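Local coordinates for protein arsenate Reductase (Corynebacterium glutamicum, PDB 3T38) that probably reduces arsenate to arsenite with electrons from thioredoxin, using a low molecular weight tyrosine phosphatase fold, and so helps the bacterium survive arsenic stress, at residues A31-I34 with N35-F39; I17-E20 with L21-Y25; H68-A71 with V72-K76. All blocks are in the same frame, centred on the assembly; numbering follows the deposited sequence.

Contact 1. Residues A31-I34 with N35-F39; sequences AETI and NRYIF. With D1D ((4S,5S)-1,2-dithiane-4,5-diol), chain C.
Thr33 and Tyr37 stand side by side, one turn apart, in the opening turns of alpha-helix 31-49, where the helix forms part of the pocket for the bound dithiane-diol. Tyr37 is the side chain to follow outward. Tyr37 CB sits over the backbone of the preceding turn, 3.3 Å from Ile34 O. At chi1 -104° the ring swings out alongside Thr33, whose methyl CG2, anti to its own backbone N, lies 3.8 Å from Tyr37 CE2. Thr33 O comes up at the ring edge, in its plane, 3.3 Å from Tyr37 CD2, while the same oxygen accepts the backbone bond from Tyr37 N. The ligand takes one ring face: its C4 rides 3.4 Å above the plane, offset toward the rim. At the far end, Tyr37 OH hydrogen-bonds Asp149, linking this helix to helix 148-153.

Thr33 OG1 meets its counterpart, Thr33 of the second subunit, in a hydrogen bond, so the pocket borders the subunit interface. Arg36 serves both the pocket and the interface. Its chain, bent at chi2 and chi3, turns NH1 to a salt bridge with Glu40 and NH2 to one with Asp148 of the second subunit. Arg36 CG packs 3.4 Å from Glu32 O. Beneath these side chains run i to i+4 backbone bonds, the straightest from Asn35 N to Ala31 O (N-H...O 176°). Close by the ligand hydroxyl O3 lie Tyr37 CD2, at 3.3 Å, and Arg36 CB, at 3.6 Å.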
ATOM      1  N   ALA A  31     -10.685  16.311   5.233  1.00 46.29           N
ATOM      2  CA  ALA A  31      -9.286  16.674   5.437  1.00 44.75           C
ATOM      3  C   ALA A  31      -8.462  15.519   6.007  1.00 42.49           C
ATOM      4  O   ALA A  31      -7.335  15.332   5.606  1.00 40.74           O
ATOM      5  CB  ALA A  31      -9.183  17.838   6.323  1.00 46.54           C
ATOM      6  N   GLU A  32      -9.034  14.768   6.946  1.00 42.56           N
ATOM      7  CA  GLU A  32      -8.366  13.604   7.514  1.00 41.40           C
ATOM      8  C   GLU A  32      -8.096  12.591   6.411  1.00 37.41           C
ATOM      9  O   GLU A  32      -7.001  12.069   6.326  1.00 35.62           O
ATOM     10  CB  GLU A  32      -9.143  12.987   8.708  1.00 43.52           C
ATOM     11  CG  GLU A  32     -10.620  12.754   8.428  1.00 48.19           C
ATOM     12  CD  GLU A  32     -11.464  12.467   9.648  1.00 55.75           C
ATOM     13  OE1 GLU A  32     -12.159  11.402   9.629  1.00 52.85           O
ATOM     14  OE2 GLU A  32     -11.462  13.326  10.592  1.00 58.21           O
ATOM     15  N   THR A  33      -9.074  12.352   5.535  1.00 35.86           N
ATOM     16  CA  THR A  33      -8.854  11.436   4.399  1.00 32.85           C
ATOM     17  C   THR A  33      -7.764  11.972   3.449  1.00 30.43           C
ATOM     18  O   THR A  33      -6.835  11.236   3.127  1.00 27.80           O
ATOM     19  CB  THR A  33     -10.177  11.113   3.693  1.00 32.01           C
ATOM     20  OG1 THR A  33     -11.044  10.493   4.645  1.00 35.30           O
ATOM     21  CG2 THR A  33     -10.000  10.184   2.523  1.00 32.32           C
ATOM     22  N   ILE A  34      -7.873  13.241   3.073  1.00 31.00           N
ATOM     23  CA  ILE A  34      -6.923  13.940   2.236  1.00 31.97           C
ATOM     24  C   ILE A  34      -5.499  13.891   2.771  1.00 32.21           C
ATOM     25  O   ILE A  34      -4.556  13.545   1.985  1.00 30.86           O
ATOM     26  CB  ILE A  34      -7.235  15.450   2.012  1.00 35.29           C
ATOM     27  CG1 ILE A  34      -8.652  15.670   1.466  1.00 37.76           C
ATOM     28  CG2 ILE A  34      -6.165  16.074   1.069  1.00 34.63           C
ATOM     29  CD1 ILE A  34      -8.913  14.850   0.206  1.00 37.23           C
ATOM     30  N   ASN A  35      -5.318  14.251   4.051  1.00 31.71           N
ATOM     31  CA  ASN A  35      -4.007  14.074   4.667  1.00 32.36           C
ATOM     32  C   ASN A  35      -3.458  12.621   4.628  1.00 30.35           C
ATOM     33  O   ASN A  35      -2.293  12.429   4.300  1.00 28.86           O
ATOM     34  CB  ASN A  35      -3.948  14.758   6.040  1.00 35.89           C
ATOM     35  CG  ASN A  35      -4.145  16.285   5.909  1.00 44.54           C
ATOM     36  OD1 ASN A  35      -4.337  16.791   4.776  1.00 50.81           O
ATOM     37  ND2 ASN A  35      -4.144  17.024   7.039  1.00 52.66           N
ATOM     38  N   ARG A  36      -4.274  11.596   4.904  1.00 29.21           N
ATOM     39  CA  ARG A  36      -3.762  10.214   4.785  1.00 29.00           C
ATOM     40  C   ARG A  36      -3.385   9.884   3.389  1.00 27.79           C
ATOM     41  O   ARG A  36      -2.443   9.118   3.144  1.00 29.52           O
ATOM     42  CB  ARG A  36      -4.808   9.159   5.220  1.00 29.73           C
ATOM     43  CG  ARG A  36      -5.116   9.226   6.716  1.00 35.31           C
ATOM     44  CD  ARG A  36      -3.888   8.693   7.511  1.00 36.18           C
ATOM     45  NE  ARG A  36      -2.933   9.729   7.802  1.00 33.39           N
ATOM     46  CZ  ARG A  36      -1.620   9.534   7.976  1.00 35.21           C
ATOM     47  NH1 ARG A  36      -1.079   8.330   7.833  1.00 34.91           N
ATOM     48  NH2 ARG A  36      -0.838  10.562   8.263  1.00 29.13           N
ATOM     49  N   TYR A  37      -4.126  10.432   2.440  1.00 27.75           N
ATOM     50  CA  TYR A  37      -3.865  10.160   1.045  1.00 26.38           C
ATOM     51  C   TYR A  37      -2.464  10.482   0.661  1.00 26.42           C
ATOM     52  O   TYR A  37      -1.742   9.663   0.047  1.00 25.58           O
ATOM     53  CB  TYR A  37      -4.852  10.847   0.113  1.00 27.28           C
ATOM     54  CG  TYR A  37      -5.830   9.841  -0.389  1.00 24.79           C
ATOM     55  CD1 TYR A  37      -5.637   9.195  -1.622  1.00 28.52           C
ATOM     56  CD2 TYR A  37      -6.958   9.520   0.345  1.00 28.15           C
ATOM     57  CE1 TYR A  37      -6.566   8.220  -2.087  1.00 28.12           C
ATOM     58  CE2 TYR A  37      -7.893   8.558  -0.127  1.00 28.72           C
ATOM     59  CZ  TYR A  37      -7.687   7.931  -1.320  1.00 26.21           C
ATOM     60  OH  TYR A  37      -8.613   6.973  -1.733  1.00 31.70           O
ATOM     61  N   ILE A  38      -2.028  11.651   1.048  1.00 27.12           N
ATOM     62  CA  ILE A  38      -0.673  12.004   0.677  1.00 26.98           C
ATOM     63  C   ILE A  38       0.446  11.265   1.440  1.00 25.24           C
ATOM     64  O   ILE A  38       1.430  10.846   0.828  1.00 24.42           O
ATOM     65  CB  ILE A  38      -0.520  13.487   0.662  1.00 27.83           C
ATOM     66  CG1 ILE A  38       0.928  13.863   0.511  1.00 29.99           C
ATOM     67  CG2 ILE A  38      -1.127  14.077   1.907  1.00 34.35           C
ATOM     68  CD1 ILE A  38       1.325  14.842   1.526  1.00 39.57           C
ATOM     69  N   PHE A  39       0.327  11.140   2.756  1.00 25.71           N
ATOM     70  CA  PHE A  39       1.397  10.495   3.507  1.00 25.65           C
ATOM     71  C   PHE A  39       1.423   8.978   3.261  1.00 24.42           C
ATOM     72  O   PHE A  39       2.520   8.398   3.192  1.00 25.33           O
ATOM     73  CB  PHE A  39       1.326  10.765   4.992  1.00 25.91           C
ATOM     74  CG  PHE A  39       1.753  12.178   5.374  1.00 27.76           C
ATOM     75  CD1 PHE A  39       0.799  13.203   5.474  1.00 23.59           C
ATOM     76  CD2 PHE A  39       3.083  12.464   5.664  1.00 24.18           C
ATOM     77  CE1 PHE A  39       1.151  14.502   5.818  1.00 25.24           C
ATOM     78  CE2 PHE A  39       3.459  13.783   6.032  1.00 31.71           C
ATOM     79  CZ  PHE A  39       2.493  14.808   6.096  1.00 26.91           C
TER
HETATM   80  S1  D1D C3236      -4.767   4.030   3.548  1.00 47.27           S
HETATM   81  C1  D1D C3236      -5.917   4.852   4.700  1.00 35.66           C
HETATM   82  C2  D1D C3236      -6.948   5.557   3.897  1.00 33.04           C
HETATM   83  O2  D1D C3236      -7.661   6.354   4.756  1.00 31.80           O
HETATM   84  C3  D1D C3236      -6.261   6.619   3.072  1.00 39.32           C
HETATM   85  O3  D1D C3236      -7.173   7.613   3.066  1.00 33.13           O
HETATM   86  C4  D1D C3236      -5.954   6.305   1.633  1.00 42.42           C
HETATM   87  S4  D1D C3236      -4.490   5.221   1.605  1.00 53.29           S

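Contact 2. Residues I17-E20 with L21-Y25; sequences IANE and LALTY
With chi1 at -64°, Thr24 has its OG1 anti to the carbonyl carbon and beside the backbone N, which drops the hydroxyl back onto Glu20 O one turn earlier in the helix. Thr24 OG1 donates to Glu20 O at 2.9 Å. The backbone N of Thr24 gives the same oxygen a second bond, of 3.1 Å, and the two donors arrive from opposite faces of the carbonyl plane. Leu23 N adds a weak third bond. The Thr24 hydroxyl bond to Glu20 O comes in the last turn of helix 10-24, just before Tyr25 leaves helical geometry.

On another flank, Asn19 and Leu23 lie across each other at an angle. Asn19 CG is anti to its backbone N (chi1 175°), bringing OD1 to 3.5 Å from Leu23 CD1, an amide oxygen against a methyl group. Glu20 heads back along the helix, its OE1 in a salt bridge with Arg16.

On the inner side Ile17 and Leu21 make a looser apolar pair, Ile17 CG2 being 4.3 Å from Leu21 CD2. Leu21 CB lies 3.2 Å from Ile17 O, the acceptor for Leu21 N. This buried flank faces two helices: Leu21 packs on Ile34 of helix 31-49 and on Lys64 and Leu67 of helix 55-73, Ile17 meets Glu60 of the latter, and Ala18 rests against Asn35 and Ile38 of the former.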
ATOM      1  N   ILE A  17       1.843  20.023   0.762  1.00 35.27           N
ATOM      2  CA  ILE A  17       0.977  19.333  -0.204  1.00 34.56           C
ATOM      3  C   ILE A  17      -0.388  18.881   0.368  1.00 33.86           C
ATOM      4  O   ILE A  17      -1.431  19.058  -0.277  1.00 35.46           O
ATOM      5  CB  ILE A  17       1.749  18.118  -0.856  1.00 34.94           C
ATOM      6  CG1 ILE A  17       2.977  18.598  -1.644  1.00 35.46           C
ATOM      7  CG2 ILE A  17       0.853  17.322  -1.806  1.00 33.74           C
ATOM      8  CD1 ILE A  17       4.020  17.505  -1.800  1.00 37.23           C
ATOM      9  N   ALA A  18      -0.411  18.325   1.570  1.00 32.63           N
ATOM     10  CA  ALA A  18      -1.686  17.988   2.205  1.00 32.88           C
ATOM     11  C   ALA A  18      -2.570  19.228   2.474  1.00 35.12           C
ATOM     12  O   ALA A  18      -3.774  19.174   2.267  1.00 35.60           O
ATOM     13  CB  ALA A  18      -1.445  17.240   3.488  1.00 33.34           C
ATOM     14  N   ASN A  19      -1.967  20.328   2.907  1.00 36.57           N
ATOM     15  CA  ASN A  19      -2.717  21.562   3.202  1.00 41.35           C
ATOM     16  C   ASN A  19      -3.398  21.998   1.922  1.00 41.94           C
ATOM     17  O   ASN A  19      -4.626  22.061   1.852  1.00 42.40           O
ATOM     18  CB  ASN A  19      -1.809  22.672   3.803  1.00 42.99           C
ATOM     19  CG  ASN A  19      -2.553  24.032   4.001  1.00 52.39           C
ATOM     20  OD1 ASN A  19      -3.682  24.217   3.522  1.00 58.36           O
ATOM     21  ND2 ASN A  19      -1.903  24.987   4.706  1.00 54.49           N
ATOM     22  N   GLU A  20      -2.594  22.195   0.884  1.00 42.51           N
ATOM     23  CA  GLU A  20      -3.094  22.529  -0.438  1.00 44.25           C
ATOM     24  C   GLU A  20      -4.174  21.575  -0.973  1.00 42.73           C
ATOM     25  O   GLU A  20      -5.156  21.993  -1.540  1.00 44.66           O
ATOM     26  CB  GLU A  20      -1.912  22.779  -1.395  1.00 45.90           C
ATOM     27  CG  GLU A  20      -1.472  24.299  -1.309  1.00 53.71           C
ATOM     28  CD  GLU A  20       0.051  24.622  -1.466  1.00 59.52           C
ATOM     29  OE1 GLU A  20       0.868  23.731  -1.839  1.00 58.52           O
ATOM     30  OE2 GLU A  20       0.411  25.809  -1.217  1.00 61.31           O
ATOM     31  N   LEU A  21      -4.001  20.273  -0.764  1.00 40.95           N
ATOM     32  CA  LEU A  21      -4.966  19.301  -1.232  1.00 39.79           C
ATOM     33  C   LEU A  21      -6.229  19.331  -0.362  1.00 39.69           C
ATOM     34  O   LEU A  21      -7.322  19.157  -0.866  1.00 39.67           O
ATOM     35  CB  LEU A  21      -4.339  17.939  -1.125  1.00 37.66           C
ATOM     36  CG  LEU A  21      -4.400  16.989  -2.300  1.00 40.53           C
ATOM     37  CD1 LEU A  21      -4.454  17.644  -3.709  1.00 43.58           C
ATOM     38  CD2 LEU A  21      -3.217  16.030  -2.132  1.00 37.34           C
ATOM     39  N   ALA A  22      -6.049  19.496   0.956  1.00 39.26           N
ATOM     40  CA  ALA A  22      -7.166  19.702   1.865  1.00 40.60           C
ATOM     41  C   ALA A  22      -8.063  20.754   1.248  1.00 42.40           C
ATOM     42  O   ALA A  22      -9.257  20.559   1.123  1.00 44.51           O
ATOM     43  CB  ALA A  22      -6.693  20.162   3.245  1.00 41.63           C
ATOM     44  N   LEU A  23      -7.481  21.860   0.832  1.00 43.10           N
ATOM     45  CA  LEU A  23      -8.308  23.025   0.451  1.00 46.38           C
ATOM     46  C   LEU A  23      -8.928  22.796  -0.925  1.00 47.71           C
ATOM     47  O   LEU A  23     -10.002  23.256  -1.187  1.00 48.70           O
ATOM     48  CB  LEU A  23      -7.480  24.285   0.477  1.00 48.43           C
ATOM     49  CG  LEU A  23      -6.873  24.727   1.803  1.00 48.21           C
ATOM     50  CD1 LEU A  23      -6.029  25.986   1.555  1.00 48.25           C
ATOM     51  CD2 LEU A  23      -8.004  25.053   2.805  1.00 53.35           C
ATOM     52  N   THR A  24      -8.269  21.983  -1.758  1.00 46.50           N
ATOM     53  CA  THR A  24      -8.745  21.706  -3.106  1.00 49.16           C
ATOM     54  C   THR A  24      -9.936  20.758  -3.085  1.00 48.98           C
ATOM     55  O   THR A  24     -10.902  20.967  -3.794  1.00 51.89           O
ATOM     56  CB  THR A  24      -7.631  21.138  -3.953  1.00 47.59           C
ATOM     57  OG1 THR A  24      -6.636  22.150  -4.075  1.00 49.71           O
ATOM     58  CG2 THR A  24      -8.153  20.789  -5.346  1.00 50.63           C
ATOM     59  N   TYR A  25      -9.848  19.741  -2.239  1.00 45.95           N
ATOM     60  CA  TYR A  25     -10.909  18.780  -2.024  1.00 45.86           C
ATOM     61  C   TYR A  25     -11.850  19.079  -0.861  1.00 48.51           C
ATOM     62  O   TYR A  25     -12.405  18.157  -0.243  1.00 47.93           O
ATOM     63  CB  TYR A  25     -10.268  17.422  -1.813  1.00 41.95           C
ATOM     64  CG  TYR A  25      -9.910  16.828  -3.143  1.00 40.15           C
ATOM     65  CD1 TYR A  25     -10.897  16.228  -3.918  1.00 40.16           C
ATOM     66  CD2 TYR A  25      -8.592  16.922  -3.656  1.00 34.57           C
ATOM     67  CE1 TYR A  25     -10.598  15.709  -5.147  1.00 40.08           C
ATOM     68  CE2 TYR A  25      -8.290  16.430  -4.878  1.00 36.68           C
ATOM     69  CZ  TYR A  25      -9.308  15.810  -5.618  1.00 39.69           C
ATOM     70  OH  TYR A  25      -9.061  15.298  -6.831  1.00 40.76           O
TER

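Contact 3. Residues H68-A71 with V72-K76; sequences HALA and VAEGK
The side chains of His68 and Val72 meet at a slant, with methyl CG2 of Val72 over one face of the imidazole. It makes a CH-pi contact, 4.1 Å from the ring centroid and 28° off the normal, its nearest ring atom being His68 NE2 at 3.8 Å. Chi1 of -176° carries the ring along the helix toward Val72, while NE2 is hydrogen-bonded to Glu111, the first residue of strand 111-116.

Leu70 and Glu74 point the same way, side by side: methyl CD1 of Leu70 is 3.7 Å from Glu74 OE2, and Glu74 CG passes 3.2 Å from Leu70 O. Beyond Ala71 the helix ends in a Schellman motif. Lys76 N reaches back to Ala71 O at 2.7 Å, and Gly75 N bonds Val72 O at 2.8 Å. Gly75, at positive phi, is the C-prime residue that turns the chain, and Lys76 CB comes to 4.1 Å from Ala71 CB.

The closing bonds thus occupy two carbonyls of the last turn, where a helix gathers partial negative charge. Lys76 runs its chain away from these carbonyls, and Lys76 NZ makes a long salt bridge, 3.9 Å from Glu74 OE1, probably balancing that carboxylate rather than the helix end.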
ATOM      1  N   HIS A  68      -8.860  11.622  -7.398  1.00 32.98           N
ATOM      2  CA  HIS A  68      -9.751  11.743  -8.570  1.00 33.89           C
ATOM      3  C   HIS A  68     -10.477  10.426  -8.814  1.00 32.16           C
ATOM      4  O   HIS A  68     -11.685  10.423  -8.937  1.00 31.64           O
ATOM      5  CB  HIS A  68      -9.003  12.205  -9.824  1.00 35.73           C
ATOM      6  CG  HIS A  68      -9.900  12.420 -11.018  1.00 41.52           C
ATOM      7  ND1 HIS A  68     -10.624  13.583 -11.213  1.00 44.52           N
ATOM      8  CD2 HIS A  68     -10.187  11.617 -12.080  1.00 41.76           C
ATOM      9  CE1 HIS A  68     -11.332  13.480 -12.327  1.00 45.82           C
ATOM     10  NE2 HIS A  68     -11.085  12.298 -12.872  1.00 44.83           N
ATOM     11  N   ALA A  69      -9.745   9.304  -8.843  1.00 30.48           N
ATOM     12  CA  ALA A  69     -10.383   8.006  -8.911  1.00 29.52           C
ATOM     13  C   ALA A  69     -11.482   7.883  -7.836  1.00 30.82           C
ATOM     14  O   ALA A  69     -12.617   7.538  -8.169  1.00 31.70           O
ATOM     15  CB  ALA A  69      -9.384   6.873  -8.795  1.00 28.79           C
ATOM     16  N   LEU A  70     -11.194   8.215  -6.588  1.00 29.94           N
ATOM     17  CA  LEU A  70     -12.215   8.104  -5.543  1.00 32.09           C
ATOM     18  C   LEU A  70     -13.435   9.022  -5.749  1.00 34.62           C
ATOM     19  O   LEU A  70     -14.561   8.621  -5.484  1.00 34.61           O
ATOM     20  CB  LEU A  70     -11.602   8.354  -4.160  1.00 32.67           C
ATOM     21  CG  LEU A  70     -12.454   8.111  -2.896  1.00 37.12           C
ATOM     22  CD1 LEU A  70     -12.901   6.615  -2.829  1.00 36.99           C
ATOM     23  CD2 LEU A  70     -11.669   8.480  -1.646  1.00 40.00           C
ATOM     24  N   ALA A  71     -13.188  10.243  -6.206  1.00 35.21           N
ATOM     25  CA  ALA A  71     -14.242  11.192  -6.583  1.00 37.94           C
ATOM     26  C   ALA A  71     -15.176  10.569  -7.627  1.00 38.66           C
ATOM     27  O   ALA A  71     -16.394  10.711  -7.565  1.00 39.19           O
ATOM     28  CB  ALA A  71     -13.590  12.455  -7.150  1.00 36.86           C
ATOM     29  N   VAL A  72     -14.573   9.882  -8.596  1.00 38.80           N
ATOM     30  CA  VAL A  72     -15.323   9.257  -9.692  1.00 40.60           C
ATOM     31  C   VAL A  72     -16.116   8.066  -9.137  1.00 40.66           C
ATOM     32  O   VAL A  72     -17.317   7.977  -9.309  1.00 41.82           O
ATOM     33  CB  VAL A  72     -14.384   8.840 -10.853  1.00 40.17           C
ATOM     34  CG1 VAL A  72     -15.121   7.957 -11.885  1.00 41.87           C
ATOM     35  CG2 VAL A  72     -13.833  10.086 -11.541  1.00 40.63           C
ATOM     36  N   ALA A  73     -15.429   7.176  -8.434  1.00 39.84           N
ATOM     37  CA  ALA A  73     -16.048   6.015  -7.813  1.00 40.69           C
ATOM     38  C   ALA A  73     -17.328   6.410  -7.092  1.00 43.34           C
ATOM     39  O   ALA A  73     -18.309   5.684  -7.128  1.00 43.82           O
ATOM     40  CB  ALA A  73     -15.064   5.343  -6.848  1.00 38.62           C
ATOM     41  N   GLU A  74     -17.316   7.587  -6.466  1.00 45.73           N
ATOM     42  CA  GLU A  74     -18.439   8.071  -5.639  1.00 49.01           C
ATOM     43  C   GLU A  74     -19.353   9.106  -6.330  1.00 51.69           C
ATOM     44  O   GLU A  74     -20.179   9.802  -5.681  1.00 54.31           O
ATOM     45  CB  GLU A  74     -17.893   8.650  -4.347  1.00 49.34           C
ATOM     46  CG  GLU A  74     -16.983   7.723  -3.612  1.00 50.51           C
ATOM     47  CD  GLU A  74     -16.772   8.105  -2.161  1.00 57.29           C
ATOM     48  OE1 GLU A  74     -17.117   9.255  -1.731  1.00 62.77           O
ATOM     49  OE2 GLU A  74     -16.266   7.229  -1.429  1.00 56.19           O
ATOM     50  N   GLY A  75     -19.198   9.194  -7.647  1.00 51.55           N
ATOM     51  CA  GLY A  75     -19.991  10.074  -8.480  1.00 53.98           C
ATOM     52  C   GLY A  75     -19.907  11.548  -8.120  1.00 56.43           C
ATOM     53  O   GLY A  75     -20.921  12.250  -8.164  1.00 58.79           O
ATOM     54  N   LYS A  76     -18.704  12.008  -7.775  1.00 55.57           N
ATOM     55  CA  LYS A  76     -18.448  13.403  -7.431  1.00 57.29           C
ATOM     56  C   LYS A  76     -17.850  14.179  -8.619  1.00 57.93           C
ATOM     57  O   LYS A  76     -17.480  15.337  -8.475  1.00 59.22           O
ATOM     58  CB  LYS A  76     -17.488  13.451  -6.246  1.00 55.85           C
ATOM     59  CG  LYS A  76     -18.116  13.087  -4.937  1.00 55.23           C
ATOM     60  CD  LYS A  76     -17.053  12.901  -3.878  1.00 50.78           C
ATOM     61  CE  LYS A  76     -17.576  12.163  -2.630  1.00 51.24           C
ATOM     62  NZ  LYS A  76     -18.837  12.725  -2.121  1.00 48.24           N
TER

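From the N terminus the chain meets contact 2 at the end of helix 10-24, contact 1 at the start of helix 31-49 and contact 3 at the end of helix 55-73. Each is local within its own helix, so none closes a long loop; they follow in series, neither nesting nor crossing. Side chains join them. Between contacts 1 and 2, Ile34 packs against Tyr25 where the first two helices meet. Tyr37 OH of contact 1 touches Leu70 of contact 3, and Tyr25 approaches the backbone of His68. Through contact 3, helix 55-73, the third of the N-terminal helices, packs against strand 111-116 and helix 148-153 of the low molecular weight phosphatase fold.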